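PDB 3K9T: putative polysaccharide biosynthesis protein with aminopeptidase-like domain from Clostridium acetobutylicum, which binds one zinc ion per subunit and probably takes part in the biosynthesis of modified polysaccharides, with no peptidase activity expected despite its aminopeptidase-like domain. Local coordinates for residues Y218-L223 against E348-I353; D269-K274 against E354-Y359; R300-P305 against L309-L314. One frame throughout, in Å; residues are numbered along the deposited sequence.

Contact 1: Y218-L223 against E348-I353; sequences YSYRFL and EVIYTI
Y218 and I353 meet side chain to side chain. The methyl CG2 of I353 sits off the plane of the Y218 ring, 3.6 Å from its CD2. I353 O, by contrast, comes to the ring edge near its plane, 3.5 Å from Y218 CE2. Beyond that edge a water joins the two residues. The phenol OH of Y218 donates a hydrogen bond to this water at 2.7 Å. The water in turn donates to I353 O, also at 2.7 Å.

The second tyrosine reaches the helix one turn earlier. Y220 touches I350 with the end of its ring, and the two side chains run past each other in opposite directions. The closest pair is Y220 OH and I350 CG2 at 3.5 Å. In both isoleucines CG2 stands opposite the backbone N across the CA-CB bond, with CG1 at chi1 near -70°. That rotation offers the CG2 methyl to the tyrosines.

The contact lays helix 336-355 against strand 219-225 of the mixed central sheet in the aminopeptidase-like domain. I353 also rests on I182 of the neighbouring parallel strand 181-187, and I350 on I207 of helix 194-211.

The phenol of Y220 is fixed by a hydrogen bond to E354, directly after I353 in the helix. E354 OE2 also accepts from the backbone N of Y218, so one carboxylate oxygen holds both tyrosine residues. Within the helix, E348 O takes two donors, T352 N and T352 OG1, from opposite faces of its carbonyl plane. The hydroxyl bond is 2.7 Å between T352 OG1 and E348 O.

Contact 2: D269-K274 against E354-Y359; sequences DAEIDK and ENNRTY
E271 and N356 approach from opposite directions and meet through one hydrogen bond. N356 ND2 donates to E271 OE2 at 2.9 Å, with an N-H...O angle of 162°. The two flat groups are strongly turned against each other, their planes 68° apart. The acceptor lies almost in the amide plane of N356. Seen from E271, the donor stands well above the carboxylate plane, 56° out of it.

The glutamate gets there by full extension: CG points opposite the backbone N and the chain stays straight to CD. CG of N356 is likewise opposite its backbone N, which swings the amide toward the glutamate. The other end of that amide is held too, since N356 OD1 accepts from L406 N at the start of helix 405-412.

N356 is the centre of an inverse gamma turn. This turn follows helix 336-355 and leads toward strand 358-361, where the aminopeptidase-like region passes into the permutated winged helix-turn-helix region. E271 lies in the first turn of helix 271-282, right after the N-cap residue A270. D273 reaches back over this turn, its OD2 accepting from A270 N at 3.0 Å. D273 is itself hydrogen-bonded to Y262 and T265.

Contact 3: R300-P305 against L309-L314; sequences RQFSSP and LSVGSL. Unlike the reference sequence in segment 309-314: S310 (reference Pro).
F302 packs against V311 and L309, and its side chain can be followed outward. CB meets the V311 methyl CG2 at 3.7 Å, the closest side-chain approach of the pair. CG lies a little farther from the same methyl. At the ring the neighbours divide: CD2 lies 4.1 Å from V311 CG1, while CD1 lies 4.0 Å from L309 CD1. The ring meets these groups obliquely. With CG beside the backbone N (chi1 -61°), the ring runs on past L309 and V311. It touches S231 and L235 of helix 229-237 and L183 and T185 of strand 181-187.

The backbone at the same residue is tied as well. L309 N donates to F302 O at 3.0 Å, with an N-H...O angle of 161°. This bond joins the last helical residue to the start of the returning chain.

S303 works through a water. The water donates to S303 OG at 2.7 Å and to L309 O at 3.1 Å. It accepts from V311 N at 3.2 Å. Thus one water bridges a serine hydroxyl and two backbone groups, L309 O just before the strand and V311 N at its first residue. S303 OG is also hydrogen-bonded to E299 O, one turn back in the helix. R300 forms a salt bridge with E367 of a second subunit, and Q301 OE1 accepts from the backbone N of that same residue.

The arrangement is a helix-to-strand connection, from short helix 299-302 through 303-310 into strand 311-315, an inner strand of the mixed sheet of the aminopeptidase-like, alpha/beta domain.

From the N terminus, strand 219-225 comes first, and contact 1 closes the long loop from it to helix 336-355. Helix 271-282 begins inside that loop. Contact 2 joins it to 354-359, beyond the second segment of contact 1, so these two contacts cross. Contact 3 closes a short loop, with three residues between its segments, and is nested within both others. Contacts 1 and 2 share helix 336-355 and touch through E354, and I272 packs near V349 and I353. Contacts 2 and 3 touch by packing of I272 and A270 on S310. Contacts 1 and 3 join helices to the central sheet, and contact 2 joins helix 271-282 to the turn that leads into the winged helix-turn-helix region.

Contact 1: Y218-L223 against E348-I353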
loop_
_atom_site.group_PDB
_atom_site.type_symbol
_atom_site.label_atom_id
_atom_site.label_comp_id
_atom_site.label_asym_id
_atom_site.label_seq_id
_atom_site.Cartn_x
_atom_site.Cartn_y
_atom_site.Cartn_z
ATOM N N TYR A 218 -4.045 21.841 -25.695
ATOM C CA TYR A 218 -3.114 20.900 -26.260
ATOM C C TYR A 218 -3.301 20.701 -27.773
ATOM O O TYR A 218 -4.349 21.020 -28.343
ATOM C CB TYR A 218 -3.208 19.554 -25.556
ATOM C CG TYR A 218 -2.742 19.564 -24.128
ATOM C CD1 TYR A 218 -1.394 19.581 -23.818
ATOM C CD2 TYR A 218 -3.649 19.528 -23.085
ATOM C CE1 TYR A 218 -0.965 19.575 -22.502
ATOM C CE2 TYR A 218 -3.231 19.528 -21.784
ATOM C CZ TYR A 218 -1.894 19.537 -21.491
ATOM O OH TYR A 218 -1.509 19.507 -20.180
ATOM N N SER A 219 -2.228 20.219 -28.392
ATOM C CA SER A 219 -2.227 19.804 -29.768
ATOM C C SER A 219 -2.608 18.345 -29.736
ATOM O O SER A 219 -2.355 17.670 -28.746
ATOM C CB SER A 219 -0.858 19.991 -30.410
ATOM O OG SER A 219 -0.597 21.369 -30.624
ATOM N N TYR A 220 -3.268 17.894 -30.801
ATOM C CA TYR A 220 -3.751 16.542 -30.903
ATOM C C TYR A 220 -3.339 15.943 -32.233
ATOM O O TYR A 220 -3.493 16.579 -33.258
ATOM C CB TYR A 220 -5.278 16.520 -30.750
ATOM C CG TYR A 220 -5.719 16.812 -29.357
ATOM C CD1 TYR A 220 -5.758 18.131 -28.891
ATOM C CD2 TYR A 220 -6.098 15.773 -28.484
ATOM C CE1 TYR A 220 -6.151 18.414 -27.603
ATOM C CE2 TYR A 220 -6.508 16.043 -27.172
ATOM C CZ TYR A 220 -6.505 17.375 -26.733
ATOM O OH TYR A 220 -6.894 17.691 -25.454
ATOM N N ARG A 221 -2.808 14.724 -32.199
ATOM C CA ARG A 221 -2.429 14.008 -33.399
ATOM C C ARG A 221 -3.156 12.700 -33.455
ATOM O O ARG A 221 -3.201 11.965 -32.475
ATOM C CB ARG A 221 -0.955 13.733 -33.404
ATOM C CG ARG A 221 -0.418 13.099 -34.697
ATOM C CD ARG A 221 1.108 12.833 -34.592
ATOM N NE ARG A 221 1.815 14.060 -34.227
ATOM C CZ ARG A 221 2.074 15.070 -35.066
ATOM N NH1 ARG A 221 1.728 15.000 -36.337
ATOM N NH2 ARG A 221 2.708 16.164 -34.638
ATOM N N PHE A 222 -3.709 12.385 -34.622
ATOM C CA PHE A 222 -4.464 11.162 -34.777
ATOM C C PHE A 222 -3.783 10.325 -35.841
ATOM O O PHE A 222 -3.707 10.746 -36.971
ATOM C CB PHE A 222 -5.866 11.484 -35.208
ATOM C CG PHE A 222 -6.587 12.393 -34.306
ATOM C CD1 PHE A 222 -6.371 13.764 -34.367
ATOM C CD2 PHE A 222 -7.536 11.898 -33.426
ATOM C CE1 PHE A 222 -7.068 14.647 -33.526
ATOM C CE2 PHE A 222 -8.238 12.760 -32.587
ATOM C CZ PHE A 222 -7.998 14.147 -32.633
ATOM N N LEU A 223 -3.316 9.134 -35.470
ATOM C CA LEU A 223 -2.587 8.245 -36.371
ATOM C C LEU A 223 -3.455 7.062 -36.761
ATOM O O LEU A 223 -3.989 6.375 -35.898
ATOM C CB LEU A 223 -1.317 7.752 -35.692
ATOM C CG LEU A 223 -0.434 6.878 -36.556
ATOM C CD1 LEU A 223 0.118 7.683 -37.734
ATOM C CD2 LEU A 223 0.669 6.312 -35.689
ATOM N N GLU A 348 -14.749 12.841 -22.415
ATOM C CA GLU A 348 -14.638 13.225 -20.995
ATOM C C GLU A 348 -13.182 13.184 -20.553
ATOM O O GLU A 348 -12.717 14.016 -19.751
ATOM C CB GLU A 348 -15.467 12.290 -20.108
ATOM C CG GLU A 348 -15.659 12.805 -18.665
ATOM C CD GLU A 348 -16.353 14.138 -18.620
ATOM O OE1 GLU A 348 -17.254 14.353 -19.461
ATOM O OE2 GLU A 348 -16.007 14.977 -17.753
ATOM N N VAL A 349 -12.473 12.178 -21.058
ATOM C CA VAL A 349 -11.053 12.100 -20.842
ATOM C C VAL A 349 -10.389 13.374 -21.367
ATOM O O VAL A 349 -9.603 13.982 -20.634
ATOM C CB VAL A 349 -10.456 10.837 -21.446
ATOM C CG1 VAL A 349 -8.931 10.932 -21.549
ATOM C CG2 VAL A 349 -10.886 9.655 -20.612
ATOM N N ILE A 350 -10.743 13.779 -22.597
ATOM C CA ILE A 350 -10.131 14.932 -23.265
ATOM C C ILE A 350 -10.497 16.203 -22.533
ATOM O O ILE A 350 -9.631 17.036 -22.290
ATOM C CB ILE A 350 -10.482 15.017 -24.774
ATOM C CG1 ILE A 350 -9.754 13.897 -25.546
ATOM C CG2 ILE A 350 -10.105 16.380 -25.326
ATOM C CD1 ILE A 350 -10.192 13.660 -27.038
ATOM N N TYR A 351 -11.763 16.336 -22.151
ATOM C CA TYR A 351 -12.185 17.448 -21.287
ATOM C C TYR A 351 -11.317 17.498 -20.017
ATOM O O TYR A 351 -10.910 18.565 -19.605
ATOM C CB TYR A 351 -13.665 17.306 -20.897
ATOM C CG TYR A 351 -14.180 18.342 -19.904
ATOM C CD1 TYR A 351 -13.954 18.210 -18.524
ATOM C CD2 TYR A 351 -14.905 19.439 -20.337
ATOM C CE1 TYR A 351 -14.435 19.154 -17.629
ATOM C CE2 TYR A 351 -15.403 20.395 -19.435
ATOM C CZ TYR A 351 -15.171 20.242 -18.089
ATOM O OH TYR A 351 -15.646 21.184 -17.208
ATOM N N THR A 352 -11.015 16.352 -19.412
ATOM C CA THR A 352 -10.206 16.335 -18.174
ATOM C C THR A 352 -8.749 16.760 -18.454
ATOM O O THR A 352 -8.147 17.554 -17.721
ATOM C CB THR A 352 -10.286 14.951 -17.476
ATOM O OG1 THR A 352 -11.662 14.581 -17.299
ATOM C CG2 THR A 352 -9.606 14.981 -16.118
ATOM N N ILE A 353 -8.191 16.231 -19.527
ATOM C CA ILE A 353 -6.842 16.572 -19.936
ATOM C C ILE A 353 -6.724 18.073 -20.093
ATOM O O ILE A 353 -5.787 18.676 -19.605
ATOM C CB ILE A 353 -6.490 15.923 -21.289
ATOM C CG1 ILE A 353 -6.302 14.425 -21.134
ATOM C CG2 ILE A 353 -5.224 16.561 -21.915
ATOM C CD1 ILE A 353 -6.321 13.715 -22.495
HETATM O O HOH W 1 -3.318 18.157 -18.785
#

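Contact 2: D269-K274 against E354-Y359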
loop_
_atom_site.group_PDB
_atom_site.type_symbol
_atom_site.label_atom_id
_atom_site.label_comp_id
_atom_site.label_asym_id
_atom_site.label_seq_id
_atom_site.Cartn_x
_atom_site.Cartn_y
_atom_site.Cartn_z
ATOM N N ASP A 269 1.094 5.077 -13.243
ATOM C CA ASP A 269 0.486 6.243 -12.600
ATOM C C ASP A 269 0.765 7.562 -13.327
ATOM O O ASP A 269 0.771 8.623 -12.684
ATOM C CB ASP A 269 0.934 6.305 -11.123
ATOM C CG ASP A 269 2.427 6.439 -10.969
ATOM O OD1 ASP A 269 3.191 6.343 -11.985
ATOM O OD2 ASP A 269 2.836 6.648 -9.800
ATOM N N ALA A 270 0.996 7.506 -14.647
ATOM C CA ALA A 270 1.222 8.719 -15.462
ATOM C C ALA A 270 -0.058 9.541 -15.459
ATOM O O ALA A 270 -1.111 9.048 -15.067
ATOM C CB ALA A 270 1.597 8.373 -16.896
ATOM N N GLU A 271 0.027 10.789 -15.895
ATOM C CA GLU A 271 -1.140 11.647 -15.876
ATOM C C GLU A 271 -2.343 11.041 -16.607
ATOM O O GLU A 271 -3.473 11.048 -16.058
ATOM C CB GLU A 271 -0.835 13.022 -16.412
ATOM C CG GLU A 271 -1.970 13.977 -16.095
ATOM C CD GLU A 271 -1.768 15.376 -16.639
ATOM O OE1 GLU A 271 -0.593 15.734 -16.919
ATOM O OE2 GLU A 271 -2.808 16.094 -16.738
ATOM N N ILE A 272 -2.100 10.468 -17.783
ATOM C CA ILE A 272 -3.183 9.848 -18.557
ATOM C C ILE A 272 -3.842 8.688 -17.778
ATOM O O ILE A 272 -5.043 8.552 -17.802
ATOM C CB ILE A 272 -2.719 9.418 -20.001
ATOM C CG1 ILE A 272 -3.910 8.975 -20.855
ATOM C CG2 ILE A 272 -1.662 8.322 -19.943
ATOM C CD1 ILE A 272 -5.013 10.002 -20.961
ATOM N N ASP A 273 -3.065 7.883 -17.060
ATOM C CA ASP A 273 -3.625 6.771 -16.239
ATOM C C ASP A 273 -4.536 7.315 -15.170
ATOM O O ASP A 273 -5.652 6.800 -14.957
ATOM C CB ASP A 273 -2.522 5.987 -15.516
ATOM C CG ASP A 273 -1.561 5.290 -16.469
ATOM O OD1 ASP A 273 -2.030 4.652 -17.444
ATOM O OD2 ASP A 273 -0.333 5.390 -16.234
ATOM N N LYS A 274 -4.044 8.352 -14.486
ATOM C CA LYS A 274 -4.766 8.975 -13.387
ATOM C C LYS A 274 -6.024 9.611 -13.934
ATOM O O LYS A 274 -7.086 9.528 -13.310
ATOM C CB LYS A 274 -3.870 9.983 -12.647
ATOM C CG LYS A 274 -2.670 9.334 -11.958
ATOM C CD LYS A 274 -2.678 9.337 -10.463
ATOM C CE LYS A 274 -1.966 10.608 -9.917
ATOM N NZ LYS A 274 -1.375 10.406 -8.515
ATOM N N GLU A 354 -7.692 18.660 -20.783
ATOM C CA GLU A 354 -7.657 20.082 -21.109
ATOM C C GLU A 354 -7.837 21.002 -19.905
ATOM O O GLU A 354 -7.177 22.023 -19.810
ATOM C CB GLU A 354 -8.769 20.358 -22.108
ATOM C CG GLU A 354 -8.476 19.865 -23.490
ATOM C CD GLU A 354 -7.587 20.801 -24.254
ATOM O OE1 GLU A 354 -7.876 22.009 -24.227
ATOM O OE2 GLU A 354 -6.605 20.325 -24.878
ATOM N N ASN A 355 -8.737 20.627 -18.993
ATOM C CA ASN A 355 -9.058 21.439 -17.814
ATOM C C ASN A 355 -8.327 21.100 -16.514
ATOM O O ASN A 355 -8.710 21.605 -15.459
ATOM C CB ASN A 355 -10.574 21.407 -17.551
ATOM C CG ASN A 355 -11.369 22.083 -18.652
ATOM O OD1 ASN A 355 -11.160 23.254 -18.932
ATOM N ND2 ASN A 355 -12.294 21.340 -19.279
ATOM N N ASN A 356 -7.293 20.263 -16.580
ATOM C CA ASN A 356 -6.517 19.888 -15.394
ATOM C C ASN A 356 -5.505 20.967 -15.040
ATOM O O ASN A 356 -4.303 20.747 -15.129
ATOM C CB ASN A 356 -5.773 18.547 -15.593
ATOM C CG ASN A 356 -5.133 18.026 -14.299
ATOM O OD1 ASN A 356 -5.607 18.338 -13.218
ATOM N ND2 ASN A 356 -4.068 17.223 -14.411
ATOM N N ARG A 357 -5.984 22.106 -14.564
ATOM C CA ARG A 357 -5.086 23.212 -14.243
ATOM C C ARG A 357 -4.473 23.136 -12.832
ATOM O O ARG A 357 -4.821 22.262 -12.045
ATOM C CB ARG A 357 -5.800 24.519 -14.505
ATOM C CG ARG A 357 -6.055 24.701 -15.971
ATOM C CD ARG A 357 -6.978 25.865 -16.282
ATOM N NE ARG A 357 -7.471 25.649 -17.630
ATOM C CZ ARG A 357 -6.753 25.852 -18.731
ATOM N NH1 ARG A 357 -5.507 26.329 -18.676
ATOM N NH2 ARG A 357 -7.296 25.588 -19.909
ATOM N N THR A 358 -3.482 23.997 -12.567
ATOM C CA THR A 358 -2.937 24.162 -11.224
ATOM C C THR A 358 -3.100 25.613 -10.835
ATOM O O THR A 358 -2.856 26.488 -11.634
ATOM C CB THR A 358 -1.500 23.723 -11.103
ATOM O OG1 THR A 358 -1.441 22.318 -11.355
ATOM C CG2 THR A 358 -0.992 23.983 -9.699
ATOM N N TYR A 359 -3.579 25.842 -9.616
ATOM C CA TYR A 359 -3.870 27.178 -9.131
ATOM C C TYR A 359 -3.184 27.474 -7.805
ATOM O O TYR A 359 -2.740 26.582 -7.080
ATOM C CB TYR A 359 -5.373 27.363 -8.897
ATOM C CG TYR A 359 -6.293 27.292 -10.103
ATOM C CD1 TYR A 359 -6.608 28.436 -10.837
ATOM C CD2 TYR A 359 -6.936 26.105 -10.445
ATOM C CE1 TYR A 359 -7.507 28.382 -11.915
ATOM C CE2 TYR A 359 -7.836 26.042 -11.521
ATOM C CZ TYR A 359 -8.109 27.178 -12.249
ATOM O OH TYR A 359 -8.984 27.102 -13.307
#

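Contact 3: R300-P305 against L309-L314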
loop_
_atom_site.group_PDB
_atom_site.type_symbol
_atom_site.label_atom_id
_atom_site.label_comp_id
_atom_site.label_asym_id
_atom_site.label_seq_id
_atom_site.Cartn_x
_atom_site.Cartn_y
_atom_site.Cartn_z
ATOM N N ARG A 300 2.776 -1.299 -27.122
ATOM C CA ARG A 300 4.121 -1.930 -27.127
ATOM C C ARG A 300 5.205 -1.167 -27.854
ATOM O O ARG A 300 6.362 -1.127 -27.409
ATOM C CB ARG A 300 4.116 -3.356 -27.673
ATOM C CG ARG A 300 3.146 -3.645 -28.750
ATOM C CD ARG A 300 2.753 -5.105 -28.701
ATOM N NE ARG A 300 3.379 -5.764 -29.819
ATOM C CZ ARG A 300 2.713 -6.336 -30.813
ATOM N NH1 ARG A 300 1.389 -6.419 -30.779
ATOM N NH2 ARG A 300 3.377 -6.867 -31.834
ATOM N N GLN A 301 4.873 -0.585 -28.991
ATOM C CA GLN A 301 5.890 0.202 -29.695
ATOM C C GLN A 301 6.095 1.516 -28.947
ATOM O O GLN A 301 7.206 1.873 -28.638
ATOM C CB GLN A 301 5.551 0.388 -31.168
ATOM C CG GLN A 301 5.047 -0.884 -31.864
ATOM C CD GLN A 301 5.980 -2.065 -31.744
ATOM O OE1 GLN A 301 7.198 -1.898 -31.568
ATOM N NE2 GLN A 301 5.419 -3.282 -31.867
ATOM N N PHE A 302 5.023 2.178 -28.536
ATOM C CA PHE A 302 5.174 3.475 -27.853
ATOM C C PHE A 302 5.830 3.354 -26.499
ATOM O O PHE A 302 6.416 4.307 -26.021
ATOM C CB PHE A 302 3.833 4.225 -27.758
ATOM C CG PHE A 302 3.238 4.532 -29.087
ATOM C CD1 PHE A 302 3.903 5.349 -29.976
ATOM C CD2 PHE A 302 2.028 3.969 -29.480
ATOM C CE1 PHE A 302 3.358 5.614 -31.247
ATOM C CE2 PHE A 302 1.478 4.247 -30.761
ATOM C CZ PHE A 302 2.140 5.064 -31.627
ATOM N N SER A 303 5.735 2.176 -25.898
ATOM C CA SER A 303 6.279 1.918 -24.574
ATOM C C SER A 303 7.607 1.176 -24.580
ATOM O O SER A 303 8.068 0.809 -23.513
ATOM C CB SER A 303 5.266 1.114 -23.779
ATOM O OG SER A 303 4.060 1.855 -23.676
ATOM N N SER A 304 8.193 0.922 -25.765
ATOM C CA SER A 304 9.565 0.403 -25.893
ATOM C C SER A 304 10.443 1.312 -25.079
ATOM O O SER A 304 10.121 2.494 -24.908
ATOM C CB SER A 304 10.148 0.554 -27.298
ATOM O OG SER A 304 9.193 0.687 -28.289
ATOM N N PRO A 305 11.594 0.804 -24.641
ATOM C CA PRO A 305 12.418 1.610 -23.731
ATOM C C PRO A 305 13.077 2.796 -24.408
ATOM O O PRO A 305 13.427 3.761 -23.750
ATOM C CB PRO A 305 13.458 0.625 -23.191
ATOM C CG PRO A 305 13.244 -0.655 -23.897
ATOM C CD PRO A 305 12.000 -0.603 -24.704
ATOM N N LEU A 309 7.039 6.613 -24.171
ATOM C CA LEU A 309 5.949 7.575 -24.020
ATOM C C LEU A 309 4.865 6.995 -23.105
ATOM O O LEU A 309 4.878 5.798 -22.854
ATOM C CB LEU A 309 5.324 7.895 -25.372
ATOM C CG LEU A 309 6.242 8.364 -26.485
ATOM C CD1 LEU A 309 5.460 8.278 -27.826
ATOM C CD2 LEU A 309 6.748 9.776 -26.158
ATOM N N SER A 310 3.947 7.847 -22.619
ATOM C CA SER A 310 2.864 7.395 -21.771
ATOM C C SER A 310 1.635 7.159 -22.608
ATOM O O SER A 310 0.838 8.063 -22.816
ATOM C CB SER A 310 2.542 8.413 -20.662
ATOM O OG SER A 310 3.745 8.888 -20.147
ATOM N N VAL A 311 1.487 5.942 -23.074
ATOM C CA VAL A 311 0.348 5.581 -23.898
ATOM C C VAL A 311 -0.402 4.388 -23.262
ATOM O O VAL A 311 0.172 3.318 -23.006
ATOM C CB VAL A 311 0.806 5.260 -25.354
ATOM C CG1 VAL A 311 -0.375 4.779 -26.212
ATOM C CG2 VAL A 311 1.483 6.449 -25.932
ATOM N N GLY A 312 -1.678 4.602 -22.977
ATOM C CA GLY A 312 -2.557 3.505 -22.554
ATOM C C GLY A 312 -3.531 3.134 -23.657
ATOM O O GLY A 312 -3.339 3.512 -24.797
ATOM N N SER A 313 -4.585 2.391 -23.299
ATOM C CA SER A 313 -5.541 1.869 -24.260
ATOM C C SER A 313 -6.881 1.757 -23.579
ATOM O O SER A 313 -7.027 1.057 -22.579
ATOM C CB SER A 313 -5.067 0.528 -24.800
ATOM O OG SER A 313 -5.873 0.053 -25.874
ATOM N N LEU A 314 -7.849 2.508 -24.092
ATOM C CA LEU A 314 -9.193 2.542 -23.527
ATOM C C LEU A 314 -10.113 1.820 -24.513
ATOM O O LEU A 314 -10.312 2.262 -25.662
ATOM C CB LEU A 314 -9.628 3.981 -23.236
ATOM C CG LEU A 314 -11.063 4.122 -22.733
ATOM C CD1 LEU A 314 -11.292 3.307 -21.464
ATOM C CD2 LEU A 314 -11.392 5.572 -22.508
HETATM O O HOH W 2 3.142 3.500 -21.786
#